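Long-range contact in putative signal recognition particle protein (Chaetomium thermophilum, PDB 5CK5), which binds GTP and GDP with magnesium and probably serves as the beta subunit of the signal recognition particle receptor at the endoplasmic reticulum membrane: residues Val22-Pro27 with Phe111-Thr116. Residues are numbered along the deposited sequence; the frame is centred on the assembly and turned at random.
Sequences VLLIGP and FLLIDT
Val22 N donates to Leu112 O at 2.8 Å, the first of three backbone bonds that join the strands in parallel. Val22 then accepts through its own carbonyl, with Ile114 N 3.0 Å from Val22 O and an almost straight N-H...O angle of 173°. Leu24 N closes the series on Ile114 O at 2.9 Å, so that Val22 pairs with Leu113 and Leu23 with Ile114. On one face of the sheet Val22 CG2 comes obliquely against the Phe111 ring, 3.5 Å from Phe111 CD2, and the methyls Leu24 CD2 and Leu113 CD2 meet at 4.0 Å. On the other, Leu23 CD1 packs on Ile114 CG2 at 3.7 Å. With chi1 at 66°, Thr116 folds OG1 back over its own main chain, 3.1 Å from Leu24 O, and presents CG2 to Ile25 CG2. Beyond Ile25 the chain enters the P-loop at Gly26, while Asp115, its side chain about 4 Å from the bound magnesium ion, and Thr116 begin the Asp-Thr-Pro-Gly (DxxG) sequence of P-loop GTPases, which ends at the GTP-binding Gly118. Helix 32-41 covers Leu113 through Phe39, helix 123-131 meets Leu23 and Ile25 through Thr126, and strand 158-170 continues the sheet beyond strand 21-25.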
ATOM      1  N   VAL A  22       8.585   4.713  -1.956  1.00 44.59           N
ATOM      2  CA  VAL A  22       7.377   3.916  -1.996  1.00 43.52           C
ATOM      3  C   VAL A  22       6.892   3.704  -0.591  1.00 42.90           C
ATOM      4  O   VAL A  22       7.625   3.191   0.242  1.00 45.43           O
ATOM      5  CB  VAL A  22       7.610   2.557  -2.659  1.00 43.51           C
ATOM      6  CG1 VAL A  22       6.335   1.772  -2.672  1.00 46.72           C
ATOM      7  CG2 VAL A  22       8.122   2.744  -4.061  1.00 39.02           C
ATOM      8  N   LEU A  23       5.661   4.116  -0.325  1.00 42.25           N
ATOM      9  CA  LEU A  23       5.091   3.948   0.995  1.00 39.39           C
ATOM     10  C   LEU A  23       4.671   2.509   1.234  1.00 36.92           C
ATOM     11  O   LEU A  23       3.849   1.941   0.514  1.00 42.19           O
ATOM     12  CB  LEU A  23       3.907   4.880   1.212  1.00 37.67           C
ATOM     13  CG  LEU A  23       3.771   5.237   2.691  1.00 39.91           C
ATOM     14  CD1 LEU A  23       5.100   5.739   3.222  1.00 40.08           C
ATOM     15  CD2 LEU A  23       2.666   6.263   2.928  1.00 40.23           C
ATOM     16  N   LEU A  24       5.295   1.923   2.237  1.00 31.36           N
ATOM     17  CA  LEU A  24       5.024   0.578   2.651  1.00 33.10           C
ATOM     18  C   LEU A  24       4.110   0.685   3.854  1.00 38.93           C
ATOM     19  O   LEU A  24       4.517   1.118   4.932  1.00 36.54           O
ATOM     20  CB  LEU A  24       6.325  -0.141   2.994  1.00 34.17           C
ATOM     21  CG  LEU A  24       6.240  -1.443   3.764  1.00 31.92           C
ATOM     22  CD1 LEU A  24       5.487  -2.441   2.927  1.00 35.47           C
ATOM     23  CD2 LEU A  24       7.631  -1.929   4.098  1.00 28.42           C
ATOM     24  N   ILE A  25       2.861   0.292   3.670  1.00 34.72           N
ATOM     25  CA  ILE A  25       1.890   0.421   4.726  1.00 27.58           C
ATOM     26  C   ILE A  25       1.183  -0.904   4.916  1.00 29.16           C
ATOM     27  O   ILE A  25       1.150  -1.731   4.026  1.00 33.86           O
ATOM     28  CB  ILE A  25       0.883   1.538   4.394  1.00 28.01           C
ATOM     29  CG1 ILE A  25       0.131   1.218   3.118  1.00 28.45           C
ATOM     30  CG2 ILE A  25       1.603   2.781   4.096  1.00 28.84           C
ATOM     31  CD1 ILE A  25      -0.670   2.360   2.593  1.00 33.14           C
ATOM     32  N   GLY A  26       0.630  -1.111   6.095  1.00 31.00           N
ATOM     33  CA  GLY A  26      -0.096  -2.325   6.385  1.00 31.31           C
ATOM     34  C   GLY A  26      -0.195  -2.475   7.884  1.00 31.22           C
ATOM     35  O   GLY A  26       0.479  -1.770   8.609  1.00 28.27           O
ATOM     36  N   PRO A  27      -0.998  -3.434   8.346  1.00 39.77           N
ATOM     37  CA  PRO A  27      -1.284  -3.689   9.765  1.00 46.93           C
ATOM     38  C   PRO A  27      -0.081  -4.208  10.540  1.00 53.07           C
ATOM     39  O   PRO A  27       0.913  -4.577   9.926  1.00 58.39           O
ATOM     40  CB  PRO A  27      -2.380  -4.755   9.706  1.00 45.09           C
ATOM     41  CG  PRO A  27      -2.119  -5.476   8.407  1.00 41.54           C
ATOM     42  CD  PRO A  27      -1.680  -4.399   7.461  1.00 41.27           C
ATOM     43  N   PHE A 111      15.241   3.510  -5.730  1.00 69.36           N
ATOM     44  CA  PHE A 111      14.160   4.121  -4.955  1.00 61.30           C
ATOM     45  C   PHE A 111      14.253   3.720  -3.486  1.00 51.73           C
ATOM     46  O   PHE A 111      14.957   2.781  -3.136  1.00 47.70           O
ATOM     47  CB  PHE A 111      12.781   3.748  -5.513  1.00 59.05           C
ATOM     48  CG  PHE A 111      12.344   2.345  -5.205  1.00 55.76           C
ATOM     49  CD1 PHE A 111      12.638   1.308  -6.056  1.00 58.25           C
ATOM     50  CD2 PHE A 111      11.602   2.074  -4.069  1.00 54.15           C
ATOM     51  CE1 PHE A 111      12.221   0.024  -5.770  1.00 58.91           C
ATOM     52  CE2 PHE A 111      11.186   0.797  -3.776  1.00 51.13           C
ATOM     53  CZ  PHE A 111      11.495  -0.228  -4.625  1.00 54.24           C
ATOM     54  N   LEU A 112      13.498   4.409  -2.641  1.00 50.21           N
ATOM     55  CA  LEU A 112      13.506   4.145  -1.206  1.00 49.23           C
ATOM     56  C   LEU A 112      12.244   3.442  -0.759  1.00 50.14           C
ATOM     57  O   LEU A 112      11.162   3.761  -1.222  1.00 59.01           O
ATOM     58  CB  LEU A 112      13.633   5.445  -0.409  1.00 46.25           C
ATOM     59  CG  LEU A 112      14.912   6.282  -0.430  1.00 46.06           C
ATOM     60  CD1 LEU A 112      14.595   7.652   0.110  1.00 44.53           C
ATOM     61  CD2 LEU A 112      16.024   5.645   0.372  1.00 45.93           C
ATOM     62  N   LEU A 113      12.378   2.502   0.161  1.00 45.22           N
ATOM     63  CA  LEU A 113      11.218   1.842   0.730  1.00 45.51           C
ATOM     64  C   LEU A 113      10.976   2.365   2.137  1.00 50.28           C
ATOM     65  O   LEU A 113      11.828   2.234   3.019  1.00 48.49           O
ATOM     66  CB  LEU A 113      11.412   0.339   0.764  1.00 43.56           C
ATOM     67  CG  LEU A 113      10.119  -0.404   1.022  1.00 36.64           C
ATOM     68  CD1 LEU A 113       9.229  -0.217  -0.172  1.00 33.31           C
ATOM     69  CD2 LEU A 113      10.412  -1.854   1.284  1.00 41.71           C
ATOM     70  N   ILE A 114       9.822   2.983   2.339  1.00 50.22           N
ATOM     71  CA  ILE A 114       9.527   3.648   3.603  1.00 44.95           C
ATOM     72  C   ILE A 114       8.507   2.925   4.470  1.00 42.78           C
ATOM     73  O   ILE A 114       7.345   2.739   4.100  1.00 45.60           O
ATOM     74  CB  ILE A 114       9.085   5.104   3.359  1.00 45.42           C
ATOM     75  CG1 ILE A 114      10.321   5.925   3.009  1.00 53.59           C
ATOM     76  CG2 ILE A 114       8.529   5.733   4.612  1.00 44.99           C
ATOM     77  CD1 ILE A 114      10.032   7.345   2.643  1.00 64.67           C
ATOM     78  N   ASP A 115       9.000   2.521   5.632  1.00 42.57           N
ATOM     79  CA  ASP A 115       8.275   1.769   6.644  1.00 43.09           C
ATOM     80  C   ASP A 115       7.366   2.616   7.524  1.00 43.89           C
ATOM     81  O   ASP A 115       7.656   3.766   7.806  1.00 48.04           O
ATOM     82  CB  ASP A 115       9.291   1.026   7.513  1.00 40.79           C
ATOM     83  CG  ASP A 115       8.680  -0.091   8.307  1.00 38.84           C
ATOM     84  OD1 ASP A 115       7.452  -0.257   8.275  1.00 31.39           O
ATOM     85  OD2 ASP A 115       9.445  -0.814   8.966  1.00 43.47           O
ATOM     86  N   THR A 116       6.266   2.023   7.958  1.00 44.33           N
ATOM     87  CA  THR A 116       5.313   2.707   8.804  1.00 48.89           C
ATOM     88  C   THR A 116       5.059   1.882  10.091  1.00 50.47           C
ATOM     89  O   THR A 116       5.508   0.745  10.201  1.00 53.73           O
ATOM     90  CB  THR A 116       4.011   2.971   8.018  1.00 48.88           C
ATOM     91  OG1 THR A 116       3.362   1.737   7.710  1.00 52.39           O
ATOM     92  CG2 THR A 116       4.317   3.720   6.722  1.00 41.92           C
TER
HETATM   93  O   HOH W   1       0.939   1.564   8.439  1.00 31.45           O